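Local coordinates for putative polyprenyl synthetase (Streptomyces coelicolor, PDB 3NF2), which probably transfers prenyl groups in a magnesium-dependent reaction, as a member of the FPP/GGPP synthase family of isoprenyl diphosphate synthases, at residues Pro59-Leu64 / Ala186-Ala191; Ala66-Ala71 / Asp330-Leu335; Cys190-Gly195 / Glu210-His215; Ala206-Lys211 / Leu319-Met324; Ile314-Leu319 / Leu335-Val340. One frame throughout, in Å; residues are numbered along the deposited sequence.

Contact 1 of 5, residues Pro59-Leu64 / Ala186-Ala191; sequences PALAVL and ALLACA
A62 and A191 mark the closest passage of two helical segments, their CA atoms only 4.9 Å apart. The axes run in roughly the same direction, at 35° to each other, and approach to 9.1 Å. Because neither alanine extends beyond CB, backbone can meet backbone here: the carbonyl O of A191 lies 3.2 Å from CA of A62 in a CA-H...O contact. The backbone N of A62 is also near this oxygen but is badly angled for a hydrogen bond, which leaves the CA-H...O contact as the polar touch between these two segments.

Around this meeting of small residues the two buried leucines supply the bulk. L61 leaves its helix toward the other one, and its CD2 touches CD2 of L188 at 3.7 Å, the two side chains crossing at about a right angle. In L188, CG sits beside the backbone N (chi1 -81°), which brings its branch across to L61 although its CB leaves the helix at the flank. Closer to the backbone, CB of L61 faces CB of A191 at 4.3 Å.

Both helices belong to the all-helical isoprenoid synthase fold, in which long helices surround a central substrate cavity. Helix 77-98, whose end carries the aspartate-rich DDLMD sequence of the family, covers another part of the pair, touching A62 through A80 and L187 through H87. On L61 two further helices converge, with Y212 coming from helix 203-230 and F332 and L335 from helix 326-339.

Contact 2 of 5, residues Ala66-Ala71 / Asp330-Leu335; sequences AEVTGA and DRFTAL
R331 reaches E67 with the outermost nitrogen of its guanidinium group, NH2 lying 3.3 Å from OE1 of E67 in a salt bridge. The carboxylate oxygen arrives at the guanidinium edge, in its plane, but the two flat groups are turned 35° from each other, and OE2 of E67 is farther from NH2 of R331, at 3.9 Å. One nitrogen therefore meets chiefly one oxygen, rather than the two groups pairing side by side. An extended chain carries R331 this far from its helix, while E67, with CG beside the backbone N (chi1 -65°), sends its own extended chain to meet it at about a right angle. The main partner of E67 is R11 of helix 5-25, which forms a salt bridge with the same oxygen; R331 adds a second ion pair, without a hydrogen bond.

F332, next along, turns to the buried side. Its ring atom CE1 packs against CG2 of V68 at 3.6 Å, the methyl approaching the ring obliquely. A flat ring suits this place between helices: it also meets the ring of Y212 nearly perpendicularly, and touches L61 and L64 of helix 57-67.

Neighbouring residues of one helix thus make an ion pair at the partly exposed margin and an apolar contact inside. The carboxylate of E67, shared by R11 and R331, is likely to stay ionised and to let the two guanidinium groups gather beside it.

Contact 3 of 5, residues Cys190-Gly195 / Glu210-His215; sequences CASSIG and EKYGYH
S192 faces G213 where the helical segments 190-195 and 210-215 pass antiparallel, their axes 7.4 Å apart at 155°, the CA atoms of S192 and G213 being 5.2 Å from each other. So close an approach depends on small residues. The hydroxyl OG of S192 settles 3.4 Å from CA of G213, over bare backbone, where the absence of a side chain allows it in so close.

The same hydroxyl meets Y212 from the side, OG of S192 lying 3.4 Å from CE1 of Y212 at the ring edge, with CB of S192 in the ring plane as well. With OG beside the backbone N (chi1 -70°), the hydroxyl can turn back to the carbonyl O of L188 in its own helix, to which it is hydrogen-bonded, while it still borders the tyrosine. The phenol of Y212 likewise finds its partner elsewhere, at the carbonyl O of F332 in helix 326-339.

One residue on, S193 lays its CB against the backbone N of E210, at 3.9 Å, and bonds its hydroxyl back to the carbonyl O of A189. Because both hydroxyls are satisfied within their own helix, these small polar residues can lie in a buried seam. E210 extends past the seam to form a salt bridge with R147.

Helices 173-198 and 203-230 follow one another in the chain, so this is an antiparallel alpha hairpin with small residues at its interface, part of the helical bundle of the isoprenoid synthase fold.

Contact 4 of 5, residues Ala206-Lys211 / Leu319-Met324; sequences ADTLEK and LDAVDM
T208 and V322 reach toward each other tip to tip, methyl against methyl, with CG2 of the threonine 3.7 Å from CG2 of the valine. The other valine branch, CG1, rests against CB of T208 at 3.8 Å, so the forked end of V322 spreads over the apolar side of the threonine. That side faces the loop because CG2 of T208 stands anti to the backbone N; OG1 lies beside that N (chi1 -64°) and bonds to the carbonyl O of R204 one turn earlier. A beta-branched residue with one methyl and one hydroxyl fits both demands. On the exposed side, CB of A321 adds a looser touch on the same methyl.

Deeper in, L209 and M324 cross obliquely, CD2 of the leucine meeting the terminal CE of the methionine at 4.2 Å. A bend near the sulfur (chi3 -38°) shapes the flexible end of M324 to this buried place.

The loop is held by a type I beta turn from L319 to V322, and by R329 of the following helix, which bonds to the carbonyl O of V322 and of M324. This is a tight interhelical connection, joining helix 300-319 to helix 326-339 and laying its apolar residues on the early part of helix 203-230.

Contact 5 of 5, residues Ile314-Leu319 / Leu335-Val340; sequences IAIEAL and LADFVV
I316 presses its longer branch against A336, with CG1 and CD1 each 3.9 Å from the alanine CB. This is the compact half of the contact: both side chains head for the opposite helix, and the single methyl of A336 brings its backbone near, the CA atoms of the pair being 7.3 Å apart. Isoleucine provides the length to bridge that interval, while alanine, buried, takes up little of it. T333, one turn before A336, also touches I316 and continues the apolar packing along helix 326-339.

Toward solvent the fit slackens. D337 is exposed, and its carboxylate passes across the end of I316 at about a right angle, OD1 lying 3.7 Å from CD1. With CG beside the backbone N (chi1 -51°), the carboxylate swings toward helix 300-319 rather than pointing straight outward. There OD1 accepts a hydrogen bond from NE2 of H312, one turn before I316.

Only a small surface is buried between these segments, and no hydrogen bond joins them directly. Between them the attraction is dispersion at I316 and A336; the hydrogen bond of D337 to H312 adds a polar link between the same two helices, and the negative charge of D337 may favour protonation of H312.

Contacts 1 and 3 lie 6 Å apart between centres and share C190 and A191, so helix 173-198 meets helix 57-67 and helix 203-230 almost at one level. The centre of contact 4 lies 8 Å from that of contact 3, one turn earlier on helix 203-230, and the two share E210 and K211. Helix 326-339 joins contacts 2 and 5, whose centres are 12 Å apart, and CD1 of L61 in contact 1 packs 3.7 Å from CE2 of F332 in contact 2. Helices 77-98 and 203-230 carry the aspartate-rich sequences that probably bind magnesium and diphosphate; contacts 3 and 4 lie earlier on helix 203-230 than its aspartates, and helix 77-98 packs on contact 1.

Contact 1 of 5, residues Pro59-Leu64 / Ala186-Ala191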
# COMPACT_ATOMS: atom_id res chain seq x y z
N PRO A 59 0.82 20.83 1.22
CA PRO A 59 0.77 21.36 -0.15
C PRO A 59 1.46 22.71 -0.32
O PRO A 59 2.24 22.89 -1.28
CB PRO A 59 -0.74 21.48 -0.44
CG PRO A 59 -1.44 21.19 0.84
CD PRO A 59 -0.51 20.42 1.70
N ALA A 60 1.21 23.64 0.60
CA ALA A 60 1.88 24.95 0.61
C ALA A 60 3.40 24.78 0.58
O ALA A 60 4.09 25.50 -0.13
CB ALA A 60 1.47 25.78 1.82
N LEU A 61 3.90 23.82 1.33
CA LEU A 61 5.32 23.55 1.44
C LEU A 61 5.88 23.06 0.11
O LEU A 61 6.93 23.53 -0.33
CB LEU A 61 5.53 22.51 2.54
CG LEU A 61 6.59 22.62 3.64
CD1 LEU A 61 7.17 24.01 3.79
CD2 LEU A 61 5.98 22.17 4.95
N ALA A 62 5.17 22.13 -0.53
CA ALA A 62 5.64 21.52 -1.79
C ALA A 62 5.70 22.50 -2.96
O ALA A 62 6.61 22.41 -3.79
CB ALA A 62 4.80 20.31 -2.14
N VAL A 63 4.74 23.42 -3.03
CA VAL A 63 4.76 24.44 -4.09
C VAL A 63 5.87 25.45 -3.82
O VAL A 63 6.55 25.88 -4.75
CB VAL A 63 3.37 25.12 -4.37
CG1 VAL A 63 2.37 24.09 -4.89
CG2 VAL A 63 2.80 25.84 -3.16
N LEU A 64 6.07 25.79 -2.54
CA LEU A 64 7.22 26.59 -2.09
C LEU A 64 8.55 25.94 -2.45
O LEU A 64 9.48 26.62 -2.88
CB LEU A 64 7.17 26.81 -0.58
CG LEU A 64 6.89 28.20 -0.01
CD1 LEU A 64 5.41 28.50 0.02
CD2 LEU A 64 7.47 28.27 1.38
N ALA A 186 8.83 12.72 8.69
CA ALA A 186 9.26 12.19 7.43
C ALA A 186 8.49 12.72 6.26
O ALA A 186 9.04 12.91 5.23
CB ALA A 186 9.20 10.72 7.46
N LEU A 187 7.21 12.90 6.42
CA LEU A 187 6.35 13.38 5.35
C LEU A 187 6.45 14.90 5.14
O LEU A 187 6.27 15.39 4.02
CB LEU A 187 4.90 12.97 5.58
CG LEU A 187 3.97 13.24 4.40
CD1 LEU A 187 4.40 12.42 3.18
CD2 LEU A 187 2.53 12.95 4.76
N LEU A 188 6.72 15.64 6.21
CA LEU A 188 6.97 17.08 6.09
C LEU A 188 8.33 17.34 5.47
O LEU A 188 8.48 18.29 4.71
CB LEU A 188 6.80 17.78 7.44
CG LEU A 188 5.33 18.06 7.76
CD1 LEU A 188 5.06 18.24 9.25
CD2 LEU A 188 4.82 19.26 7.00
N ALA A 189 9.28 16.45 5.74
CA ALA A 189 10.60 16.48 5.12
C ALA A 189 10.47 16.30 3.63
O ALA A 189 11.10 17.01 2.85
CB ALA A 189 11.47 15.39 5.70
N CYS A 190 9.63 15.33 3.24
CA CYS A 190 9.36 15.05 1.85
C CYS A 190 8.63 16.22 1.19
O CYS A 190 9.01 16.64 0.11
CB CYS A 190 8.54 13.77 1.69
SG CYS A 190 8.24 13.36 -0.05
N ALA A 191 7.60 16.74 1.84
CA ALA A 191 6.87 17.89 1.31
C ALA A 191 7.77 19.11 1.11
O ALA A 191 7.62 19.84 0.13
CB ALA A 191 5.71 18.24 2.21

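Contact 2 of 5, residues Ala66-Ala71 / Asp330-Leu335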
# COMPACT_ATOMS: atom_id res chain seq x y z
N ALA A 66 9.39 24.09 -4.90
CA ALA A 66 9.70 24.26 -6.32
C ALA A 66 10.35 25.61 -6.61
O ALA A 66 11.29 25.70 -7.42
CB ALA A 66 8.45 24.05 -7.17
N GLU A 67 9.88 26.65 -5.92
CA GLU A 67 10.40 28.02 -6.08
C GLU A 67 11.87 28.21 -5.69
O GLU A 67 12.50 29.17 -6.14
CB GLU A 67 9.55 29.00 -5.28
CG GLU A 67 8.13 29.11 -5.79
CD GLU A 67 7.29 29.98 -4.91
OE1 GLU A 67 6.84 31.05 -5.39
OE2 GLU A 67 7.07 29.62 -3.74
N VAL A 68 12.39 27.32 -4.84
CA VAL A 68 13.80 27.28 -4.43
C VAL A 68 14.76 27.24 -5.63
O VAL A 68 15.80 27.90 -5.64
CB VAL A 68 14.06 26.09 -3.45
CG1 VAL A 68 15.55 25.83 -3.20
CG2 VAL A 68 13.34 26.33 -2.14
N THR A 69 14.39 26.47 -6.66
CA THR A 69 15.19 26.37 -7.87
C THR A 69 14.88 27.52 -8.84
O THR A 69 15.62 27.74 -9.79
CB THR A 69 14.97 25.04 -8.61
OG1 THR A 69 13.57 24.84 -8.81
CG2 THR A 69 15.52 23.88 -7.80
N GLY A 70 13.79 28.24 -8.58
CA GLY A 70 13.34 29.31 -9.47
C GLY A 70 12.14 28.95 -10.33
O GLY A 70 11.58 29.81 -11.01
N ALA A 71 11.75 27.68 -10.29
CA ALA A 71 10.61 27.18 -11.07
C ALA A 71 9.28 27.74 -10.56
O ALA A 71 9.21 28.30 -9.46
CB ALA A 71 10.59 25.65 -11.07
N ASP A 330 12.24 33.48 3.17
CA ASP A 330 11.32 34.21 4.05
C ASP A 330 9.98 33.50 4.19
O ASP A 330 9.39 33.46 5.28
CB ASP A 330 11.08 35.63 3.51
CG ASP A 330 12.10 36.65 4.05
OD1 ASP A 330 11.72 37.84 4.17
OD2 ASP A 330 13.26 36.28 4.35
N ARG A 331 9.50 32.93 3.09
CA ARG A 331 8.24 32.20 3.08
C ARG A 331 8.34 30.89 3.87
O ARG A 331 7.42 30.54 4.62
CB ARG A 331 7.76 31.98 1.64
CG ARG A 331 7.00 33.17 1.06
CD ARG A 331 6.76 33.04 -0.44
NE ARG A 331 5.63 33.85 -0.88
CZ ARG A 331 5.17 33.90 -2.13
NH1 ARG A 331 4.12 34.67 -2.42
NH2 ARG A 331 5.76 33.20 -3.09
N PHE A 332 9.46 30.19 3.72
CA PHE A 332 9.74 28.97 4.47
C PHE A 332 9.86 29.23 5.98
O PHE A 332 9.42 28.43 6.80
CB PHE A 332 11.03 28.33 3.97
CG PHE A 332 10.83 27.33 2.87
CD1 PHE A 332 11.07 27.68 1.55
CD2 PHE A 332 10.45 26.03 3.16
CE1 PHE A 332 10.90 26.74 0.54
CE2 PHE A 332 10.30 25.08 2.15
CZ PHE A 332 10.52 25.44 0.84
N THR A 333 10.48 30.36 6.31
CA THR A 333 10.63 30.83 7.69
C THR A 333 9.29 31.13 8.36
O THR A 333 9.09 30.81 9.53
CB THR A 333 11.59 32.06 7.73
OG1 THR A 333 12.94 31.62 7.48
CG2 THR A 333 11.54 32.81 9.08
N ALA A 334 8.35 31.70 7.61
CA ALA A 334 7.05 32.09 8.16
C ALA A 334 6.11 30.91 8.43
O ALA A 334 5.28 30.98 9.33
CB ALA A 334 6.37 33.12 7.26
N LEU A 335 6.24 29.85 7.62
CA LEU A 335 5.48 28.62 7.86
C LEU A 335 5.93 27.97 9.16
O LEU A 335 5.11 27.50 9.95
CB LEU A 335 5.65 27.64 6.69
CG LEU A 335 4.84 27.96 5.43
CD1 LEU A 335 5.37 27.18 4.26
CD2 LEU A 335 3.35 27.70 5.62

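Contact 3 of 5, residues Cys190-Gly195 / Glu210-His215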
# COMPACT_ATOMS: atom_id res chain seq x y z
N CYS A 190 9.63 15.33 3.24
CA CYS A 190 9.36 15.05 1.85
C CYS A 190 8.63 16.22 1.19
O CYS A 190 9.01 16.64 0.11
CB CYS A 190 8.54 13.77 1.69
SG CYS A 190 8.24 13.36 -0.05
N ALA A 191 7.60 16.74 1.84
CA ALA A 191 6.87 17.89 1.31
C ALA A 191 7.77 19.11 1.11
O ALA A 191 7.62 19.84 0.13
CB ALA A 191 5.71 18.24 2.21
N SER A 192 8.72 19.30 2.03
CA SER A 192 9.65 20.42 1.99
C SER A 192 10.68 20.32 0.88
O SER A 192 11.22 21.34 0.45
CB SER A 192 10.38 20.57 3.33
OG SER A 192 9.49 21.04 4.34
N SER A 193 10.96 19.11 0.41
CA SER A 193 12.03 18.91 -0.58
C SER A 193 11.57 18.43 -1.96
O SER A 193 12.35 18.46 -2.91
CB SER A 193 13.09 17.96 -0.03
OG SER A 193 12.60 16.63 0.08
N ILE A 194 10.31 18.01 -2.09
CA ILE A 194 9.84 17.35 -3.32
C ILE A 194 9.68 18.29 -4.54
O ILE A 194 10.09 17.94 -5.66
CB ILE A 194 8.58 16.46 -3.07
CG1 ILE A 194 8.40 15.44 -4.20
CG2 ILE A 194 7.31 17.31 -2.78
CD1 ILE A 194 7.29 14.43 -3.96
N GLY A 195 9.10 19.48 -4.32
CA GLY A 195 8.99 20.50 -5.37
C GLY A 195 10.34 20.86 -5.96
O GLY A 195 10.46 21.02 -7.17
N GLU A 210 15.04 18.61 3.30
CA GLU A 210 14.52 17.48 4.05
C GLU A 210 14.79 17.65 5.55
O GLU A 210 13.90 17.45 6.37
CB GLU A 210 15.18 16.22 3.51
CG GLU A 210 14.54 14.91 3.86
CD GLU A 210 15.11 13.76 3.05
OE1 GLU A 210 15.96 13.02 3.57
OE2 GLU A 210 14.70 13.62 1.87
N LYS A 211 16.02 18.06 5.89
CA LYS A 211 16.39 18.33 7.29
C LYS A 211 15.55 19.46 7.90
O LYS A 211 15.13 19.38 9.05
CB LYS A 211 17.89 18.60 7.41
CG LYS A 211 18.73 17.32 7.31
CD LYS A 211 20.19 17.59 6.93
CE LYS A 211 20.98 16.28 6.83
NZ LYS A 211 22.23 16.40 6.02
N TYR A 212 15.29 20.49 7.10
CA TYR A 212 14.37 21.55 7.51
C TYR A 212 12.98 20.98 7.80
O TYR A 212 12.38 21.30 8.83
CB TYR A 212 14.30 22.64 6.43
CG TYR A 212 13.04 23.45 6.46
CD1 TYR A 212 11.95 23.13 5.65
CD2 TYR A 212 12.91 24.54 7.32
CE1 TYR A 212 10.77 23.86 5.70
CE2 TYR A 212 11.73 25.29 7.37
CZ TYR A 212 10.66 24.95 6.55
OH TYR A 212 9.49 25.69 6.59
N GLY A 213 12.48 20.14 6.90
CA GLY A 213 11.10 19.69 6.96
C GLY A 213 10.87 18.71 8.09
O GLY A 213 9.86 18.79 8.79
N TYR A 214 11.82 17.79 8.25
CA TYR A 214 11.84 16.82 9.34
C TYR A 214 11.78 17.49 10.71
O TYR A 214 10.93 17.15 11.53
CB TYR A 214 13.08 15.93 9.25
CG TYR A 214 13.05 14.71 10.13
CD1 TYR A 214 13.67 14.70 11.38
CD2 TYR A 214 12.41 13.54 9.71
CE1 TYR A 214 13.64 13.58 12.20
CE2 TYR A 214 12.37 12.41 10.52
CZ TYR A 214 12.99 12.43 11.76
OH TYR A 214 12.97 11.31 12.56
N HIS A 215 12.68 18.44 10.94
CA HIS A 215 12.74 19.14 12.22
C HIS A 215 11.57 20.08 12.43
O HIS A 215 11.11 20.26 13.56
CB HIS A 215 14.10 19.81 12.42
CG HIS A 215 15.20 18.83 12.65
ND1 HIS A 215 15.41 18.21 13.87
CD2 HIS A 215 16.14 18.32 11.81
CE1 HIS A 215 16.43 17.38 13.77
NE2 HIS A 215 16.90 17.43 12.54

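Contact 4 of 5, residues Ala206-Lys211 / Leu319-Met324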
# COMPACT_ATOMS: atom_id res chain seq x y z
N ALA A 206 18.53 19.11 -1.82
CA ALA A 206 17.32 18.43 -1.41
C ALA A 206 17.36 17.87 0.01
O ALA A 206 16.44 18.05 0.77
CB ALA A 206 16.98 17.37 -2.39
N ASP A 207 18.47 17.24 0.37
CA ASP A 207 18.62 16.65 1.67
C ASP A 207 18.49 17.71 2.70
O ASP A 207 17.97 17.47 3.76
CB ASP A 207 20.00 16.09 1.86
CG ASP A 207 20.30 15.02 0.92
OD1 ASP A 207 19.46 14.74 0.07
OD2 ASP A 207 21.37 14.44 1.02
N THR A 208 19.04 18.86 2.42
CA THR A 208 19.01 19.92 3.38
C THR A 208 17.61 20.40 3.64
O THR A 208 17.23 20.65 4.74
CB THR A 208 19.97 21.03 3.00
OG1 THR A 208 21.30 20.50 3.03
CG2 THR A 208 19.89 22.16 3.94
N LEU A 209 16.84 20.51 2.59
CA LEU A 209 15.44 20.92 2.71
C LEU A 209 14.63 19.87 3.46
O LEU A 209 13.66 20.18 4.13
CB LEU A 209 14.81 21.14 1.33
CG LEU A 209 15.27 22.34 0.50
CD1 LEU A 209 15.10 22.01 -0.96
CD2 LEU A 209 14.47 23.59 0.85
N GLU A 210 15.04 18.61 3.30
CA GLU A 210 14.52 17.48 4.05
C GLU A 210 14.79 17.65 5.55
O GLU A 210 13.90 17.45 6.37
CB GLU A 210 15.18 16.22 3.51
CG GLU A 210 14.54 14.91 3.86
CD GLU A 210 15.11 13.76 3.05
OE1 GLU A 210 15.96 13.02 3.57
OE2 GLU A 210 14.70 13.62 1.87
N LYS A 211 16.02 18.06 5.89
CA LYS A 211 16.39 18.33 7.29
C LYS A 211 15.55 19.46 7.90
O LYS A 211 15.13 19.38 9.05
CB LYS A 211 17.89 18.60 7.41
CG LYS A 211 18.73 17.32 7.31
CD LYS A 211 20.19 17.59 6.93
CE LYS A 211 20.98 16.28 6.83
NZ LYS A 211 22.23 16.40 6.02
N LEU A 319 17.67 25.90 6.89
CA LEU A 319 17.38 26.78 5.74
C LEU A 319 18.54 27.69 5.37
O LEU A 319 18.75 27.98 4.20
CB LEU A 319 16.18 27.68 6.03
CG LEU A 319 14.75 27.25 5.75
CD1 LEU A 319 13.82 28.34 6.24
CD2 LEU A 319 14.50 26.95 4.28
N ASP A 320 19.27 28.16 6.39
CA ASP A 320 20.46 29.00 6.22
C ASP A 320 21.53 28.34 5.34
O ASP A 320 22.24 29.03 4.61
CB ASP A 320 21.05 29.35 7.60
CG ASP A 320 20.07 30.12 8.50
OD1 ASP A 320 18.98 30.52 8.02
OD2 ASP A 320 20.41 30.33 9.69
N ALA A 321 21.60 27.01 5.41
CA ALA A 321 22.61 26.22 4.70
C ALA A 321 22.38 26.08 3.19
O ALA A 321 23.29 25.67 2.45
CB ALA A 321 22.76 24.83 5.35
N VAL A 322 21.17 26.39 2.72
CA VAL A 322 20.84 26.24 1.30
C VAL A 322 20.70 27.55 0.52
O VAL A 322 19.95 28.46 0.91
CB VAL A 322 19.62 25.33 1.04
CG1 VAL A 322 20.08 23.94 0.61
CG2 VAL A 322 18.70 25.26 2.25
N ASP A 323 21.44 27.61 -0.59
CA ASP A 323 21.38 28.72 -1.54
C ASP A 323 20.01 28.75 -2.20
O ASP A 323 19.60 27.80 -2.86
CB ASP A 323 22.49 28.57 -2.58
CG ASP A 323 22.76 29.86 -3.34
OD1 ASP A 323 22.27 30.94 -2.92
OD2 ASP A 323 23.47 29.80 -4.36
N MET A 324 19.33 29.87 -2.02
CA MET A 324 17.90 29.97 -2.27
C MET A 324 17.55 31.45 -2.35
O MET A 324 18.09 32.24 -1.57
CB MET A 324 17.17 29.30 -1.10
CG MET A 324 15.67 29.47 -1.02
SD MET A 324 15.04 28.88 0.58
CE MET A 324 16.09 27.46 0.85

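Contact 5 of 5, residues Ile314-Leu319 / Leu335-Val340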
# COMPACT_ATOMS: atom_id res chain seq x y z
N ILE A 314 16.43 24.27 14.88
CA ILE A 314 17.19 23.36 14.01
C ILE A 314 16.68 23.38 12.56
O ILE A 314 17.48 23.32 11.60
CB ILE A 314 17.21 21.91 14.56
CG1 ILE A 314 17.79 21.91 15.98
CG2 ILE A 314 18.03 20.96 13.65
CD1 ILE A 314 17.35 20.74 16.85
N ALA A 315 15.36 23.48 12.40
CA ALA A 315 14.73 23.60 11.08
C ALA A 315 15.15 24.89 10.37
O ALA A 315 15.72 24.84 9.28
CB ALA A 315 13.21 23.52 11.20
N ILE A 316 14.89 26.03 11.02
CA ILE A 316 15.18 27.36 10.47
C ILE A 316 16.67 27.59 10.24
O ILE A 316 17.07 28.24 9.27
CB ILE A 316 14.50 28.46 11.34
CG1 ILE A 316 13.07 28.69 10.82
CG2 ILE A 316 15.32 29.77 11.37
CD1 ILE A 316 12.38 29.95 11.33
N GLU A 317 17.49 26.99 11.10
CA GLU A 317 18.94 27.02 10.92
C GLU A 317 19.44 26.07 9.82
O GLU A 317 20.56 26.23 9.32
CB GLU A 317 19.64 26.87 12.29
CG GLU A 317 20.81 25.91 12.45
CD GLU A 317 21.25 25.77 13.92
OE1 GLU A 317 20.94 26.68 14.73
OE2 GLU A 317 21.90 24.76 14.27
N ALA A 318 18.62 25.11 9.39
CA ALA A 318 18.95 24.29 8.22
C ALA A 318 18.69 25.04 6.90
O ALA A 318 19.40 24.83 5.92
CB ALA A 318 18.23 22.95 8.25
N LEU A 319 17.67 25.90 6.89
CA LEU A 319 17.38 26.78 5.74
C LEU A 319 18.54 27.69 5.37
O LEU A 319 18.75 27.98 4.20
CB LEU A 319 16.18 27.68 6.03
CG LEU A 319 14.75 27.25 5.75
CD1 LEU A 319 13.82 28.34 6.24
CD2 LEU A 319 14.50 26.95 4.28
N LEU A 335 6.24 29.85 7.62
CA LEU A 335 5.48 28.62 7.86
C LEU A 335 5.93 27.97 9.16
O LEU A 335 5.11 27.50 9.95
CB LEU A 335 5.65 27.64 6.69
CG LEU A 335 4.84 27.96 5.43
CD1 LEU A 335 5.37 27.18 4.26
CD2 LEU A 335 3.35 27.70 5.62
N ALA A 336 7.25 27.98 9.37
CA ALA A 336 7.86 27.46 10.59
C ALA A 336 7.36 28.15 11.86
O ALA A 336 7.18 27.49 12.88
CB ALA A 336 9.38 27.54 10.50
N ASP A 337 7.10 29.45 11.78
CA ASP A 337 6.52 30.17 12.91
C ASP A 337 5.04 29.86 13.08
O ASP A 337 4.55 29.81 14.20
CB ASP A 337 6.75 31.68 12.80
CG ASP A 337 8.21 32.05 12.53
OD1 ASP A 337 9.10 31.17 12.62
OD2 ASP A 337 8.47 33.23 12.23
N PHE A 338 4.33 29.65 11.97
CA PHE A 338 2.90 29.29 12.02
C PHE A 338 2.68 27.95 12.70
O PHE A 338 1.68 27.74 13.39
CB PHE A 338 2.26 29.27 10.62
CG PHE A 338 0.82 28.81 10.61
CD1 PHE A 338 0.49 27.49 10.29
CD2 PHE A 338 -0.21 29.69 10.94
CE1 PHE A 338 -0.84 27.06 10.29
CE2 PHE A 338 -1.55 29.27 10.94
CZ PHE A 338 -1.86 27.95 10.62
N VAL A 339 3.63 27.04 12.48
CA VAL A 339 3.59 25.69 13.03
C VAL A 339 3.55 25.66 14.57
O VAL A 339 2.92 24.78 15.16
CB VAL A 339 4.74 24.84 12.41
CG1 VAL A 339 5.44 23.97 13.45
CG2 VAL A 339 4.20 24.00 11.26
N VAL A 340 4.19 26.65 15.21
CA VAL A 340 4.07 26.84 16.66
C VAL A 340 2.95 27.83 17.01
O VAL A 340 2.70 28.79 16.28
CB VAL A 340 5.45 27.20 17.33
CG1 VAL A 340 6.51 26.17 16.97
CG2 VAL A 340 5.93 28.60 16.96